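Local coordinates for penaeus monodon metallodensovirus major capsid protein (Penaeus monodon metallodensovirus, PDB 6WH7), which forms the icosahedral capsid of a shrimp densovirus, sixty copies assembling into the shell that presumably encloses and protects the viral genome, at residues 228-240 with 325-337. Residues are numbered along the deposited sequence; the frame is centred on the assembly and turned at random.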
ATOM      1  N   PHE A 228      35.120 -82.205 -11.868  1.00 12.59           N
ATOM      2  CA  PHE A 228      36.191 -83.050 -11.385  1.00 12.59           C
ATOM      3  C   PHE A 228      37.468 -82.671 -12.110  1.00 12.59           C
ATOM      4  O   PHE A 228      37.462 -81.879 -13.050  1.00 12.59           O
ATOM      5  CB  PHE A 228      35.869 -84.527 -11.589  1.00 12.62           C
ATOM      6  CG  PHE A 228      35.721 -84.913 -13.018  1.00 12.62           C
ATOM      7  CD1 PHE A 228      36.780 -85.438 -13.716  1.00 12.62           C
ATOM      8  CD2 PHE A 228      34.535 -84.719 -13.674  1.00 12.62           C
ATOM      9  CE1 PHE A 228      36.643 -85.789 -15.015  1.00 12.62           C
ATOM     10  CE2 PHE A 228      34.401 -85.062 -14.981  1.00 12.62           C
ATOM     11  CZ  PHE A 228      35.458 -85.597 -15.652  1.00 12.62           C
ATOM     12  N   TRP A 229      38.567 -83.242 -11.655  1.00 12.31           N
ATOM     13  CA  TRP A 229      39.895 -82.978 -12.173  1.00 12.31           C
ATOM     14  C   TRP A 229      40.475 -84.268 -12.729  1.00 12.31           C
ATOM     15  O   TRP A 229      39.856 -85.326 -12.666  1.00 12.31           O
ATOM     16  CB  TRP A 229      40.768 -82.412 -11.061  1.00 11.49           C
ATOM     17  CG  TRP A 229      40.303 -81.096 -10.589  1.00 11.49           C
ATOM     18  CD1 TRP A 229      39.253 -80.858  -9.769  1.00 11.49           C
ATOM     19  CD2 TRP A 229      40.926 -79.837 -10.815  1.00 11.49           C
ATOM     20  NE1 TRP A 229      39.140 -79.523  -9.519  1.00 11.49           N
ATOM     21  CE2 TRP A 229      40.166 -78.873 -10.142  1.00 11.49           C
ATOM     22  CE3 TRP A 229      42.042 -79.427 -11.536  1.00 11.49           C
ATOM     23  CZ2 TRP A 229      40.485 -77.530 -10.169  1.00 11.49           C
ATOM     24  CZ3 TRP A 229      42.353 -78.101 -11.562  1.00 11.49           C
ATOM     25  CH2 TRP A 229      41.582 -77.165 -10.884  1.00 11.49           C
ATOM     26  N   PHE A 230      41.679 -84.179 -13.272  1.00 13.19           N
ATOM     27  CA  PHE A 230      42.396 -85.338 -13.774  1.00 13.19           C
ATOM     28  C   PHE A 230      43.760 -85.410 -13.114  1.00 13.19           C
ATOM     29  O   PHE A 230      44.401 -84.385 -12.886  1.00 13.19           O
ATOM     30  CB  PHE A 230      42.556 -85.290 -15.286  1.00 12.60           C
ATOM     31  CG  PHE A 230      41.265 -85.349 -16.027  1.00 12.60           C
ATOM     32  CD1 PHE A 230      40.628 -86.549 -16.224  1.00 12.60           C
ATOM     33  CD2 PHE A 230      40.696 -84.208 -16.539  1.00 12.60           C
ATOM     34  CE1 PHE A 230      39.448 -86.606 -16.898  1.00 12.60           C
ATOM     35  CE2 PHE A 230      39.516 -84.267 -17.218  1.00 12.60           C
ATOM     36  CZ  PHE A 230      38.896 -85.467 -17.402  1.00 12.60           C
ATOM     37  N   GLY A 231      44.184 -86.620 -12.783  1.00 14.90           N
ATOM     38  CA  GLY A 231      45.468 -86.802 -12.150  1.00 14.90           C
ATOM     39  C   GLY A 231      46.524 -87.446 -13.017  1.00 14.90           C
ATOM     40  O   GLY A 231      47.667 -87.601 -12.583  1.00 14.90           O
ATOM     41  N   SER A 232      46.169 -87.825 -14.238  1.00 16.24           N
ATOM     42  CA  SER A 232      47.067 -88.573 -15.100  1.00 16.24           C
ATOM     43  C   SER A 232      47.125 -87.907 -16.466  1.00 16.24           C
ATOM     44  O   SER A 232      46.490 -86.880 -16.707  1.00 16.24           O
ATOM     45  CB  SER A 232      46.620 -90.032 -15.221  1.00 18.00           C
ATOM     46  OG  SER A 232      47.482 -90.754 -16.079  1.00 18.00           O
ATOM     47  N   ASP A 233      47.898 -88.501 -17.370  1.00 16.91           N
ATOM     48  CA  ASP A 233      48.005 -87.963 -18.714  1.00 16.91           C
ATOM     49  C   ASP A 233      46.790 -88.345 -19.544  1.00 16.91           C
ATOM     50  O   ASP A 233      46.134 -89.356 -19.291  1.00 16.91           O
ATOM     51  CB  ASP A 233      49.284 -88.438 -19.400  1.00 19.69           C
ATOM     52  CG  ASP A 233      49.355 -89.937 -19.537  1.00 19.69           C
ATOM     53  OD1 ASP A 233      48.503 -90.644 -18.958  1.00 19.69           O
ATOM     54  OD2 ASP A 233      50.267 -90.417 -20.240  1.00 19.69           O
ATOM     55  N   TYR A 234      46.484 -87.513 -20.541  1.00 16.69           N
ATOM     56  CA  TYR A 234      45.313 -87.776 -21.368  1.00 16.69           C
ATOM     57  C   TYR A 234      45.489 -89.050 -22.181  1.00 16.69           C
ATOM     58  O   TYR A 234      44.581 -89.883 -22.229  1.00 16.69           O
ATOM     59  CB  TYR A 234      44.997 -86.570 -22.253  1.00 17.35           C
ATOM     60  CG  TYR A 234      46.112 -86.136 -23.161  1.00 17.35           C
ATOM     61  CD1 TYR A 234      46.249 -86.665 -24.429  1.00 17.35           C
ATOM     62  CD2 TYR A 234      47.013 -85.180 -22.756  1.00 17.35           C
ATOM     63  CE1 TYR A 234      47.266 -86.269 -25.249  1.00 17.35           C
ATOM     64  CE2 TYR A 234      48.034 -84.786 -23.564  1.00 17.35           C
ATOM     65  CZ  TYR A 234      48.154 -85.322 -24.814  1.00 17.35           C
ATOM     66  OH  TYR A 234      49.177 -84.914 -25.631  1.00 17.35           O
ATOM     67  N   GLY A 235      46.649 -89.239 -22.800  1.00 17.41           N
ATOM     68  CA  GLY A 235      46.948 -90.526 -23.392  1.00 17.41           C
ATOM     69  C   GLY A 235      46.028 -90.935 -24.520  1.00 17.41           C
ATOM     70  O   GLY A 235      45.315 -91.931 -24.394  1.00 17.41           O
ATOM     71  N   ASN A 236      46.004 -90.147 -25.593  1.00 16.38           N
ATOM     72  CA  ASN A 236      45.106 -90.319 -26.743  1.00 16.38           C
ATOM     73  C   ASN A 236      43.661 -90.543 -26.298  1.00 16.38           C
ATOM     74  O   ASN A 236      42.963 -91.448 -26.748  1.00 16.38           O
ATOM     75  CB  ASN A 236      45.603 -91.397 -27.732  1.00 17.47           C
ATOM     76  CG  ASN A 236      45.633 -92.810 -27.176  1.00 17.47           C
ATOM     77  OD1 ASN A 236      44.751 -93.245 -26.452  1.00 17.47           O
ATOM     78  ND2 ASN A 236      46.663 -93.547 -27.553  1.00 17.47           N
ATOM     79  N   ALA A 237      43.210 -89.650 -25.435  1.00 15.26           N
ATOM     80  CA  ALA A 237      41.819 -89.518 -25.054  1.00 15.26           C
ATOM     81  C   ALA A 237      41.195 -88.357 -25.809  1.00 15.26           C
ATOM     82  O   ALA A 237      41.870 -87.385 -26.150  1.00 15.26           O
ATOM     83  CB  ALA A 237      41.686 -89.282 -23.552  1.00 14.60           C
ATOM     84  N   TYR A 238      39.904 -88.475 -26.090  1.00 13.69           N
ATOM     85  CA  TYR A 238      39.156 -87.314 -26.531  1.00 13.69           C
ATOM     86  C   TYR A 238      39.132 -86.286 -25.413  1.00 13.69           C
ATOM     87  O   TYR A 238      39.385 -86.601 -24.250  1.00 13.69           O
ATOM     88  CB  TYR A 238      37.724 -87.685 -26.896  1.00 14.37           C
ATOM     89  CG  TYR A 238      37.569 -88.614 -28.063  1.00 14.37           C
ATOM     90  CD1 TYR A 238      37.555 -88.130 -29.356  1.00 14.37           C
ATOM     91  CD2 TYR A 238      37.387 -89.967 -27.873  1.00 14.37           C
ATOM     92  CE1 TYR A 238      37.395 -88.967 -30.422  1.00 14.37           C
ATOM     93  CE2 TYR A 238      37.224 -90.809 -28.936  1.00 14.37           C
ATOM     94  CZ  TYR A 238      37.231 -90.303 -30.209  1.00 14.37           C
ATOM     95  OH  TYR A 238      37.076 -91.140 -31.280  1.00 14.37           O
ATOM     96  N   VAL A 239      38.839 -85.040 -25.764  1.00 13.03           N
ATOM     97  CA  VAL A 239      38.703 -84.051 -24.706  1.00 13.03           C
ATOM     98  C   VAL A 239      37.464 -84.518 -23.959  1.00 13.03           C
ATOM     99  O   VAL A 239      36.583 -85.135 -24.575  1.00 13.03           O
ATOM    100  CB  VAL A 239      38.536 -82.612 -25.219  1.00 12.66           C
ATOM    101  CG1 VAL A 239      39.365 -82.344 -26.468  1.00 12.66           C
ATOM    102  CG2 VAL A 239      37.094 -82.222 -25.307  1.00 12.66           C
ATOM    103  N   PRO A 240      37.361 -84.298 -22.655  1.00 13.07           N
ATOM    104  CA  PRO A 240      36.215 -84.825 -21.911  1.00 13.07           C
ATOM    105  C   PRO A 240      34.890 -84.385 -22.517  1.00 13.07           C
ATOM    106  O   PRO A 240      34.644 -83.199 -22.729  1.00 13.07           O
ATOM    107  CB  PRO A 240      36.425 -84.244 -20.517  1.00 12.86           C
ATOM    108  CG  PRO A 240      37.890 -84.089 -20.422  1.00 12.86           C
ATOM    109  CD  PRO A 240      38.366 -83.702 -21.768  1.00 12.86           C
ATOM    110  N   LEU A 325      37.150 -88.684  -5.224  1.00 14.00           N
ATOM    111  CA  LEU A 325      35.949 -87.879  -5.378  1.00 14.00           C
ATOM    112  C   LEU A 325      36.130 -86.778  -6.408  1.00 14.00           C
ATOM    113  O   LEU A 325      35.197 -86.471  -7.149  1.00 14.00           O
ATOM    114  CB  LEU A 325      35.544 -87.289  -4.032  1.00 14.18           C
ATOM    115  CG  LEU A 325      34.539 -88.052  -3.174  1.00 14.18           C
ATOM    116  CD1 LEU A 325      35.003 -89.439  -2.930  1.00 14.18           C
ATOM    117  CD2 LEU A 325      34.384 -87.343  -1.853  1.00 14.18           C
ATOM    118  N   TRP A 326      37.261 -86.087  -6.404  1.00 13.21           N
ATOM    119  CA  TRP A 326      37.492 -85.059  -7.402  1.00 13.21           C
ATOM    120  C   TRP A 326      38.551 -85.382  -8.454  1.00 13.21           C
ATOM    121  O   TRP A 326      38.680 -84.616  -9.411  1.00 13.21           O
ATOM    122  CB  TRP A 326      37.809 -83.743  -6.686  1.00 13.38           C
ATOM    123  CG  TRP A 326      38.993 -83.806  -5.830  1.00 13.38           C
ATOM    124  CD1 TRP A 326      39.108 -84.435  -4.640  1.00 13.38           C
ATOM    125  CD2 TRP A 326      40.225 -83.138  -6.054  1.00 13.38           C
ATOM    126  NE1 TRP A 326      40.360 -84.247  -4.129  1.00 13.38           N
ATOM    127  CE2 TRP A 326      41.065 -83.445  -4.980  1.00 13.38           C
ATOM    128  CE3 TRP A 326      40.705 -82.315  -7.072  1.00 13.38           C
ATOM    129  CZ2 TRP A 326      42.355 -82.966  -4.894  1.00 13.38           C
ATOM    130  CZ3 TRP A 326      41.977 -81.845  -6.986  1.00 13.38           C
ATOM    131  CH2 TRP A 326      42.794 -82.169  -5.909  1.00 13.38           C
ATOM    132  N   ILE A 327      39.289 -86.488  -8.346  1.00 13.46           N
ATOM    133  CA  ILE A 327      40.356 -86.815  -9.295  1.00 13.46           C
ATOM    134  C   ILE A 327      39.928 -88.020 -10.114  1.00 13.46           C
ATOM    135  O   ILE A 327      39.548 -89.051  -9.551  1.00 13.46           O
ATOM    136  CB  ILE A 327      41.694 -87.117  -8.604  1.00 13.38           C
ATOM    137  CG1 ILE A 327      42.141 -85.957  -7.748  1.00 13.38           C
ATOM    138  CG2 ILE A 327      42.766 -87.319  -9.642  1.00 13.38           C
ATOM    139  CD1 ILE A 327      42.399 -84.807  -8.554  1.00 13.38           C
ATOM    140  N   GLN A 328      40.028 -87.909 -11.434  1.00 13.13           N
ATOM    141  CA  GLN A 328      39.503 -88.942 -12.310  1.00 13.13           C
ATOM    142  C   GLN A 328      40.495 -89.235 -13.420  1.00 13.13           C
ATOM    143  O   GLN A 328      41.340 -88.405 -13.756  1.00 13.13           O
ATOM    144  CB  GLN A 328      38.160 -88.518 -12.901  1.00 14.22           C
ATOM    145  CG  GLN A 328      37.122 -88.248 -11.837  1.00 14.22           C
ATOM    146  CD  GLN A 328      36.852 -89.454 -10.997  1.00 14.22           C
ATOM    147  OE1 GLN A 328      36.628 -90.533 -11.517  1.00 14.22           O
ATOM    148  NE2 GLN A 328      36.929 -89.296  -9.688  1.00 14.22           N
ATOM    149  N   SER A 329      40.412 -90.444 -13.957  1.00 14.07           N
ATOM    150  CA  SER A 329      41.104 -90.768 -15.190  1.00 14.07           C
ATOM    151  C   SER A 329      40.318 -90.238 -16.383  1.00 14.07           C
ATOM    152  O   SER A 329      39.125 -89.948 -16.292  1.00 14.07           O
ATOM    153  CB  SER A 329      41.334 -92.275 -15.296  1.00 14.51           C
ATOM    154  OG  SER A 329      40.119 -92.995 -15.309  1.00 14.51           O
ATOM    155  N   TYR A 330      41.009 -90.076 -17.505  1.00 14.34           N
ATOM    156  CA  TYR A 330      40.356 -89.574 -18.706  1.00 14.34           C
ATOM    157  C   TYR A 330      39.348 -90.569 -19.260  1.00 14.34           C
ATOM    158  O   TYR A 330      39.597 -91.775 -19.319  1.00 14.34           O
ATOM    159  CB  TYR A 330      41.388 -89.209 -19.764  1.00 13.79           C
ATOM    160  CG  TYR A 330      41.979 -87.845 -19.549  1.00 13.79           C
ATOM    161  CD1 TYR A 330      41.390 -86.734 -20.116  1.00 13.79           C
ATOM    162  CD2 TYR A 330      43.095 -87.659 -18.761  1.00 13.79           C
ATOM    163  CE1 TYR A 330      41.903 -85.482 -19.933  1.00 13.79           C
ATOM    164  CE2 TYR A 330      43.618 -86.399 -18.568  1.00 13.79           C
ATOM    165  CZ  TYR A 330      43.015 -85.314 -19.159  1.00 13.79           C
ATOM    166  OH  TYR A 330      43.509 -84.049 -18.982  1.00 13.79           O
ATOM    167  N   GLY A 331      38.203 -90.040 -19.678  1.00 15.38           N
ATOM    168  CA  GLY A 331      37.018 -90.836 -19.898  1.00 15.38           C
ATOM    169  C   GLY A 331      37.032 -91.814 -21.045  1.00 15.38           C
ATOM    170  O   GLY A 331      36.850 -93.018 -20.846  1.00 15.38           O
ATOM    171  N   SER A 332      37.242 -91.317 -22.248  1.00 15.07           N
ATOM    172  CA  SER A 332      37.122 -92.141 -23.433  1.00 15.07           C
ATOM    173  C   SER A 332      38.283 -91.842 -24.352  1.00 15.07           C
ATOM    174  O   SER A 332      38.718 -90.694 -24.467  1.00 15.07           O
ATOM    175  CB  SER A 332      35.817 -91.893 -24.152  1.00 15.04           C
ATOM    176  OG  SER A 332      35.785 -90.575 -24.640  1.00 15.04           O
ATOM    177  N   LEU A 333      38.778 -92.879 -24.999  1.00 15.43           N
ATOM    178  CA  LEU A 333      39.983 -92.797 -25.792  1.00 15.43           C
ATOM    179  C   LEU A 333      39.617 -92.823 -27.263  1.00 15.43           C
ATOM    180  O   LEU A 333      38.644 -93.463 -27.664  1.00 15.43           O
ATOM    181  CB  LEU A 333      40.915 -93.961 -25.477  1.00 15.23           C
ATOM    182  CG  LEU A 333      41.280 -94.137 -24.011  1.00 15.23           C
ATOM    183  CD1 LEU A 333      42.191 -95.329 -23.858  1.00 15.23           C
ATOM    184  CD2 LEU A 333      41.900 -92.894 -23.443  1.00 15.23           C
ATOM    185  N   VAL A 334      40.398 -92.112 -28.068  1.00 16.81           N
ATOM    186  CA  VAL A 334      40.316 -92.324 -29.499  1.00 16.81           C
ATOM    187  C   VAL A 334      40.796 -93.737 -29.786  1.00 16.81           C
ATOM    188  O   VAL A 334      41.663 -94.276 -29.091  1.00 16.81           O
ATOM    189  CB  VAL A 334      41.142 -91.277 -30.262  1.00 16.40           C
ATOM    190  CG1 VAL A 334      40.680 -89.903 -29.900  1.00 16.40           C
ATOM    191  CG2 VAL A 334      42.590 -91.412 -29.941  1.00 16.40           C
ATOM    192  N   SER A 335      40.213 -94.361 -30.797  1.00 19.25           N
ATOM    193  CA  SER A 335      40.584 -95.730 -31.110  1.00 19.25           C
ATOM    194  C   SER A 335      41.911 -95.708 -31.853  1.00 19.25           C
ATOM    195  O   SER A 335      42.002 -95.169 -32.958  1.00 19.25           O
ATOM    196  CB  SER A 335      39.496 -96.399 -31.940  1.00 19.67           C
ATOM    197  OG  SER A 335      39.850 -97.728 -32.259  1.00 19.67           O
ATOM    198  N   ILE A 336      42.932 -96.304 -31.249  1.00 22.05           N
ATOM    199  CA  ILE A 336      44.287 -96.304 -31.779  1.00 22.05           C
ATOM    200  C   ILE A 336      44.771 -97.740 -31.820  1.00 22.05           C
ATOM    201  O   ILE A 336      44.710 -98.446 -30.809  1.00 22.05           O
ATOM    202  CB  ILE A 336      45.252 -95.469 -30.918  1.00 20.39           C
ATOM    203  CG1 ILE A 336      44.773 -94.038 -30.764  1.00 20.39           C
ATOM    204  CG2 ILE A 336      46.624 -95.451 -31.541  1.00 20.39           C
ATOM    205  CD1 ILE A 336      44.738 -93.313 -32.017  1.00 20.39           C
ATOM    206  N   THR A 337      45.247 -98.172 -32.975  1.00 24.61           N
ATOM    207  CA  THR A 337      46.076 -99.359 -33.060  1.00 24.61           C
ATOM    208  C   THR A 337      47.381 -98.954 -33.719  1.00 24.61           C
ATOM    209  O   THR A 337      47.386 -98.191 -34.690  1.00 24.61           O
ATOM    210  CB  THR A 337      45.395-100.506 -33.820  1.00 25.39           C
ATOM    211  OG1 THR A 337      46.177-101.695 -33.678  1.00 25.39           O
ATOM    212  CG2 THR A 337      45.251-100.193 -35.293  1.00 25.39           C
TER
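Y330 slots its ring between F230 and the backbone of Y234 in segment 228-240. The F230 ring lies on one face almost parallel to it, the planes 5° apart and the centroids 3.8 Å apart. The opposite face receives backbone: Y234 CA sits 3.7 Å from the Y330 ring centroid in a CH-pi contact, while S232 O meets the ring edge. A flat, wide aromatic suits this slot, because both of its faces and part of its rim find partners.

Y238 makes the second aromatic contact. V334 CG1 stands over the middle of its ring, 3.4 Å from the centroid; with CG1 beside the backbone N of V334 (chi1 -57°), the other branch, CG2, is turned to N236, so the forked valine serves two partners. Tyrosine suits 238 because its ring face takes the methyl while its hydroxyl, at the far end, hydrogen-bonds Q345 N. The backbones are joined here as well, V334 N donating to N236 O (3.0 Å) and Y238 N to S332 O (3.0 Å), on either side of the A237-L333 bridge.

At the other end, 229-230 and 327-328 pair as a short parallel sheet, and the six-membered ring of W326 meets the five-membered ring of W229 in a T-shaped (edge-to-face) pair, planes at 84°.

Largely loop, with short strands at 229-230, 327-328 and 335-337, the two segments are joined without a salt bridge, by shape fit and backbone pairing rather than opposite charges.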